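PDB 4BQ2: B-agarase from Saccharophagus degradans, which hydrolyses agarose as a family 50 exo-beta-agarase, cleaving beta-linkages of the galactan from the chain end. Local coordinates for residues S140-W145 with N198-L203; S294-G299 with P705-A710. One frame throughout, in Å; residues are numbered along the deposited sequence.

In the fold
Contact 1 is the more peripheral of the two and lies partly at the surface. It packs a loop of the N-terminal beta-rich, CBM-like domain against the loop that runs from strand 180-191 to helix 222-235. Contact 2 is buried, probably in the catalytic barrel part, where strand 296-301 and the residues just before it meet the loop after strand 693-699. Their chemistry differs to match. Contact 1 is held by prolines, leucines, a methyl group and one phenyl ring, while contact 2 relies on carbonyls, a backbone N-H, threonine hydroxyls and a water. The contacts are neighbours, with centres about 15 Å apart. L203 of contact 1 packs on L706 and T707 of contact 2.

Contact 1: S140-W145 with N198-L203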
loop_
_atom_site.group_PDB
_atom_site.type_symbol
_atom_site.label_atom_id
_atom_site.label_comp_id
_atom_site.label_asym_id
_atom_site.label_seq_id
_atom_site.Cartn_x
_atom_site.Cartn_y
_atom_site.Cartn_z
ATOM N N SER A 140 -10.091 -9.045 -0.304
ATOM C CA SER A 140 -10.619 -10.068 0.568
ATOM C C SER A 140 -12.131 -9.978 0.496
ATOM O O SER A 140 -12.722 -8.883 0.315
ATOM C CB SER A 140 -10.137 -9.887 2.009
ATOM O OG SER A 140 -10.095 -11.139 2.675
ATOM N N ASN A 141 -12.748 -11.143 0.639
ATOM C CA ASN A 141 -14.166 -11.301 0.447
ATOM C C ASN A 141 -14.930 -11.219 1.724
ATOM O O ASN A 141 -14.387 -11.472 2.810
ATOM C CB ASN A 141 -14.449 -12.684 -0.207
ATOM C CG ASN A 141 -14.395 -12.636 -1.720
ATOM O OD1 ASN A 141 -14.374 -11.555 -2.318
ATOM N ND2 ASN A 141 -14.359 -13.806 -2.359
ATOM N N PRO A 142 -16.245 -10.948 1.606
ATOM C CA PRO A 142 -17.082 -11.208 2.767
ATOM C C PRO A 142 -17.005 -12.703 3.056
ATOM O O PRO A 142 -16.660 -13.470 2.161
ATOM C CB PRO A 142 -18.499 -10.799 2.303
ATOM C CG PRO A 142 -18.431 -10.699 0.823
ATOM C CD PRO A 142 -16.998 -10.467 0.432
ATOM N N PRO A 143 -17.313 -13.125 4.285
ATOM C CA PRO A 143 -17.211 -14.573 4.546
ATOM C C PRO A 143 -18.193 -15.387 3.692
ATOM O O PRO A 143 -19.232 -14.864 3.290
ATOM C CB PRO A 143 -17.552 -14.686 6.039
ATOM C CG PRO A 143 -18.206 -13.406 6.402
ATOM C CD PRO A 143 -17.605 -12.365 5.507
ATOM N N THR A 144 -17.869 -16.646 3.407
ATOM C CA THR A 144 -18.738 -17.486 2.579
ATOM C C THR A 144 -19.776 -18.272 3.379
ATOM O O THR A 144 -20.512 -19.087 2.813
ATOM C CB THR A 144 -17.925 -18.462 1.721
ATOM O OG1 THR A 144 -17.002 -19.156 2.563
ATOM C CG2 THR A 144 -17.167 -17.707 0.639
ATOM N N TRP A 145 -19.794 -18.068 4.694
ATOM C CA TRP A 145 -20.898 -18.513 5.531
ATOM C C TRP A 145 -21.017 -17.563 6.713
ATOM O O TRP A 145 -20.120 -16.748 6.934
ATOM C CB TRP A 145 -20.687 -19.935 6.028
ATOM C CG TRP A 145 -19.477 -20.136 6.934
ATOM C CD1 TRP A 145 -19.421 -19.967 8.290
ATOM C CD2 TRP A 145 -18.172 -20.555 6.529
ATOM N NE1 TRP A 145 -18.154 -20.277 8.762
ATOM C CE2 TRP A 145 -17.369 -20.627 7.696
ATOM C CE3 TRP A 145 -17.605 -20.889 5.299
ATOM C CZ2 TRP A 145 -16.033 -21.027 7.660
ATOM C CZ3 TRP A 145 -16.276 -21.281 5.263
ATOM C CH2 TRP A 145 -15.502 -21.342 6.441
ATOM N N ASN A 198 -25.306 -16.639 -1.817
ATOM C CA ASN A 198 -25.522 -15.198 -1.893
ATOM C C ASN A 198 -24.431 -14.366 -1.218
ATOM O O ASN A 198 -24.618 -13.163 -0.975
ATOM C CB ASN A 198 -26.863 -14.846 -1.277
ATOM C CG ASN A 198 -28.008 -15.428 -2.058
ATOM O OD1 ASN A 198 -27.983 -15.438 -3.298
ATOM N ND2 ASN A 198 -29.009 -15.941 -1.345
ATOM N N PHE A 199 -23.285 -14.978 -0.938
ATOM C CA PHE A 199 -22.257 -14.226 -0.212
ATOM C C PHE A 199 -21.708 -13.018 -0.998
ATOM O O PHE A 199 -21.202 -12.084 -0.387
ATOM C CB PHE A 199 -21.141 -15.131 0.329
ATOM C CG PHE A 199 -20.044 -15.390 -0.657
ATOM C CD1 PHE A 199 -20.229 -16.271 -1.715
ATOM C CD2 PHE A 199 -18.819 -14.728 -0.531
ATOM C CE1 PHE A 199 -19.206 -16.500 -2.632
ATOM C CE2 PHE A 199 -17.809 -14.943 -1.442
ATOM C CZ PHE A 199 -17.994 -15.838 -2.485
ATOM N N LEU A 200 -21.790 -13.033 -2.331
ATOM C CA LEU A 200 -21.373 -11.864 -3.115
ATOM C C LEU A 200 -22.539 -11.049 -3.681
ATOM O O LEU A 200 -22.343 -10.222 -4.568
ATOM C CB LEU A 200 -20.403 -12.264 -4.237
ATOM C CG LEU A 200 -19.022 -12.832 -3.831
ATOM C CD1 LEU A 200 -18.259 -13.275 -5.083
ATOM C CD2 LEU A 200 -18.220 -11.811 -3.026
ATOM N N VAL A 201 -23.739 -11.292 -3.161
ATOM C CA VAL A 201 -24.970 -10.704 -3.693
ATOM C C VAL A 201 -25.468 -9.598 -2.767
ATOM O O VAL A 201 -25.628 -9.818 -1.563
ATOM C CB VAL A 201 -26.092 -11.773 -3.851
ATOM C CG1 VAL A 201 -27.441 -11.117 -4.133
ATOM C CG2 VAL A 201 -25.759 -12.736 -4.978
ATOM N N GLY A 202 -25.744 -8.427 -3.344
ATOM C CA GLY A 202 -26.371 -7.340 -2.600
ATOM C C GLY A 202 -25.459 -6.807 -1.518
ATOM O O GLY A 202 -25.898 -6.530 -0.401
ATOM N N LEU A 203 -24.182 -6.647 -1.867
ATOM C CA LEU A 203 -23.182 -6.138 -0.918
ATOM C C LEU A 203 -23.323 -4.657 -0.582
ATOM O O LEU A 203 -23.063 -4.254 0.531
ATOM C CB LEU A 203 -21.783 -6.360 -1.503
ATOM C CG LEU A 203 -21.465 -7.829 -1.778
ATOM C CD1 LEU A 203 -20.060 -7.991 -2.372
ATOM C CD2 LEU A 203 -21.687 -8.671 -0.521
#
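T144 and F199 run alongside each other in the same direction. The methyl CG2 of T144 sits over the centre of the F199 ring, 3.6 Å from the centroid and 14° off the ring normal. This is a CH-pi contact. A chi1 of 51° in T144 puts OG1 between its own backbone N and carbonyl carbon, which leaves CG2 to face the ring. OG1 bonds instead with H119 and K115. The opposite face of the ring is covered from within its own segment by L200 CG, nearer its edge than its centre, so the phenyl group is sandwiched between a methyl and a leucine branch point. N141 comes at the edge. Its ND2 lies in the ring plane, 3.7 Å from F199 CE2, with the amide and ring planes 69° apart. The amide is held there by S136 at OD1 and D120 at ND2.

Segment 140-145 belongs to the loop between strands 110-115 and 150-155 of the CBM-like domain. Segment 198-203 lies in the loop between strand 180-191 and helix 222-235, and makes a type I beta turn from N198 to V201. The turn brings F199 and L200 together against the other loop. Further on, L203 touches Y663 and G202 bonds through its backbone to A343.

P142 packs beside the ring. Its CG lies 3.3 Å from the carbonyl O of F199, and its CD meets L200 CD2 at 3.9 Å, the two side chains crossing at about a right angle. L203 CD2 reaches the same proline at CG, 4.1 Å away. Beside it, P143 O lies 3.5 Å from F199 CB.

Contact 2: S294-G299 with P705-A710; sequences SSTMTG and PLTGRA
S295 and A710 join the two backbones directly. A710 N donates to S295 O at 2.9 Å, with an N-H...O angle of 147° and the donor tilted 23° from the carbonyl plane. The same oxygen also receives a CA-H...O contact from R709. Segment 705-710 opens with a type I beta turn from P705 to G708, and this presents G708 O to T296 and M297. A water links the segments as well: it accepts from M297 N at 2.8 Å and donates to G708 O at 2.9 Å.

T296 is the main side chain. With chi1 at -171°, its OG1 extends opposite the backbone N and reaches the turn. It donates to G708 O at 2.7 Å, lying in the plane of that carbonyl, at one of its lone pairs. T707 crosses T296 at about a right angle, and its OG1 stands 2.7 Å from T296 OG1. P705 packs its CB on T296 CB at 3.8 Å. On the other flank, the CB of A710 fits between S295 OG, which is hydrogen-bonded to N360, and M297 SD. M297 SD lies 3.9 Å from A710 CB.

The loop carrying P705-A710 follows strand 693-699, which pairs in parallel with strand 280-287. These are probably the last and first strands of the (beta/alpha)8 barrel expected for this family, so the contact probably joins the excursions of chain that follow them, one of which includes strand 296-301. R341 spans the join, bonding T707 O and M297 O.

G708 O thus takes a hydroxyl and a water, and T296 OG1 gives its proton to G708 O and lies close to T707 OG1. Such a chain of polar atoms supplies partners for buried carbonyls and should fix the rotation of T296.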
loop_
_atom_site.group_PDB
_atom_site.type_symbol
_atom_site.label_atom_id
_atom_site.label_comp_id
_atom_site.label_asym_id
_atom_site.label_seq_id
_atom_site.Cartn_x
_atom_site.Cartn_y
_atom_site.Cartn_z
ATOM N N SER A 294 -11.731 6.301 -6.593
ATOM C CA SER A 294 -12.933 6.116 -5.781
ATOM C C SER A 294 -14.024 5.352 -6.515
ATOM O O SER A 294 -15.130 5.212 -5.987
ATOM C CB SER A 294 -13.475 7.464 -5.265
ATOM O OG SER A 294 -14.068 8.239 -6.308
ATOM N N SER A 295 -13.746 4.890 -7.734
ATOM C CA SER A 295 -14.747 4.116 -8.472
ATOM C C SER A 295 -14.492 2.621 -8.342
ATOM O O SER A 295 -13.351 2.208 -8.095
ATOM C CB SER A 295 -14.794 4.543 -9.948
ATOM O OG SER A 295 -13.708 3.974 -10.689
ATOM N N THR A 296 -15.562 1.825 -8.504
ATOM C CA THR A 296 -15.537 0.353 -8.373
ATOM C C THR A 296 -16.210 -0.275 -9.595
ATOM O O THR A 296 -17.194 0.289 -10.086
ATOM C CB THR A 296 -16.223 -0.108 -7.056
ATOM O OG1 THR A 296 -16.009 -1.511 -6.851
ATOM C CG2 THR A 296 -17.756 0.282 -6.965
ATOM N N MET A 297 -15.675 -1.395 -10.114
ATOM C CA MET A 297 -16.228 -1.984 -11.341
ATOM C C MET A 297 -17.679 -2.460 -11.134
ATOM O O MET A 297 -17.955 -3.202 -10.188
ATOM C CB MET A 297 -15.343 -3.138 -11.882
ATOM C CG MET A 297 -13.927 -2.767 -12.353
ATOM S SD MET A 297 -13.841 -1.506 -13.643
ATOM C CE MET A 297 -12.267 -1.926 -14.380
ATOM N N THR A 298 -18.592 -2.011 -12.003
ATOM C CA THR A 298 -20.007 -2.411 -11.912
ATOM C C THR A 298 -20.341 -3.774 -12.513
ATOM O O THR A 298 -21.389 -4.374 -12.194
ATOM C CB THR A 298 -20.955 -1.398 -12.572
ATOM O OG1 THR A 298 -20.687 -1.346 -13.974
ATOM C CG2 THR A 298 -20.817 0.001 -11.952
ATOM N N GLY A 299 -19.473 -4.256 -13.395
ATOM C CA GLY A 299 -19.737 -5.475 -14.121
ATOM C C GLY A 299 -20.337 -5.222 -15.490
ATOM O O GLY A 299 -20.589 -6.176 -16.231
ATOM N N PRO A 705 -13.353 1.761 -2.082
ATOM C CA PRO A 705 -14.672 1.147 -2.256
ATOM C C PRO A 705 -14.765 -0.237 -1.613
ATOM O O PRO A 705 -13.806 -0.995 -1.630
ATOM C CB PRO A 705 -14.800 1.037 -3.764
ATOM C CG PRO A 705 -14.005 2.213 -4.285
ATOM C CD PRO A 705 -12.823 2.287 -3.363
ATOM N N LEU A 706 -15.909 -0.535 -1.010
ATOM C CA LEU A 706 -16.156 -1.826 -0.373
ATOM C C LEU A 706 -15.879 -3.022 -1.306
ATOM O O LEU A 706 -15.381 -4.062 -0.878
ATOM C CB LEU A 706 -17.616 -1.869 0.096
ATOM C CG LEU A 706 -18.072 -3.100 0.885
ATOM C CD1 LEU A 706 -17.537 -3.111 2.301
ATOM C CD2 LEU A 706 -19.584 -3.152 0.920
ATOM N N THR A 707 -16.213 -2.847 -2.573
ATOM C CA THR A 707 -16.087 -3.886 -3.581
ATOM C C THR A 707 -14.849 -3.713 -4.437
ATOM O O THR A 707 -14.765 -4.273 -5.544
ATOM C CB THR A 707 -17.331 -3.924 -4.491
ATOM O OG1 THR A 707 -17.603 -2.607 -5.013
ATOM C CG2 THR A 707 -18.519 -4.439 -3.677
ATOM N N GLY A 708 -13.870 -2.986 -3.909
ATOM C CA GLY A 708 -12.606 -2.790 -4.615
ATOM C C GLY A 708 -12.477 -1.555 -5.489
ATOM O O GLY A 708 -13.356 -1.234 -6.279
ATOM N N ARG A 709 -11.345 -0.857 -5.379
ATOM C CA ARG A 709 -11.079 0.222 -6.333
ATOM C C ARG A 709 -10.898 -0.424 -7.709
ATOM O O ARG A 709 -10.392 -1.537 -7.814
ATOM C CB ARG A 709 -9.851 1.057 -5.930
ATOM C CG ARG A 709 -8.513 0.314 -6.036
ATOM C CD ARG A 709 -7.351 1.185 -5.535
ATOM N NE ARG A 709 -6.074 0.477 -5.599
ATOM C CZ ARG A 709 -4.887 1.046 -5.406
ATOM N NH1 ARG A 709 -4.824 2.344 -5.072
ATOM N NH2 ARG A 709 -3.776 0.313 -5.529
ATOM N N ALA A 710 -11.368 0.255 -8.744
ATOM C CA ALA A 710 -11.330 -0.268 -10.120
ATOM C C ALA A 710 -9.924 -0.757 -10.569
ATOM O O ALA A 710 -9.788 -1.778 -11.262
ATOM C CB ALA A 710 -11.898 0.788 -11.082
HETATM O O HOH W 1 -13.550 -2.638 -8.854
#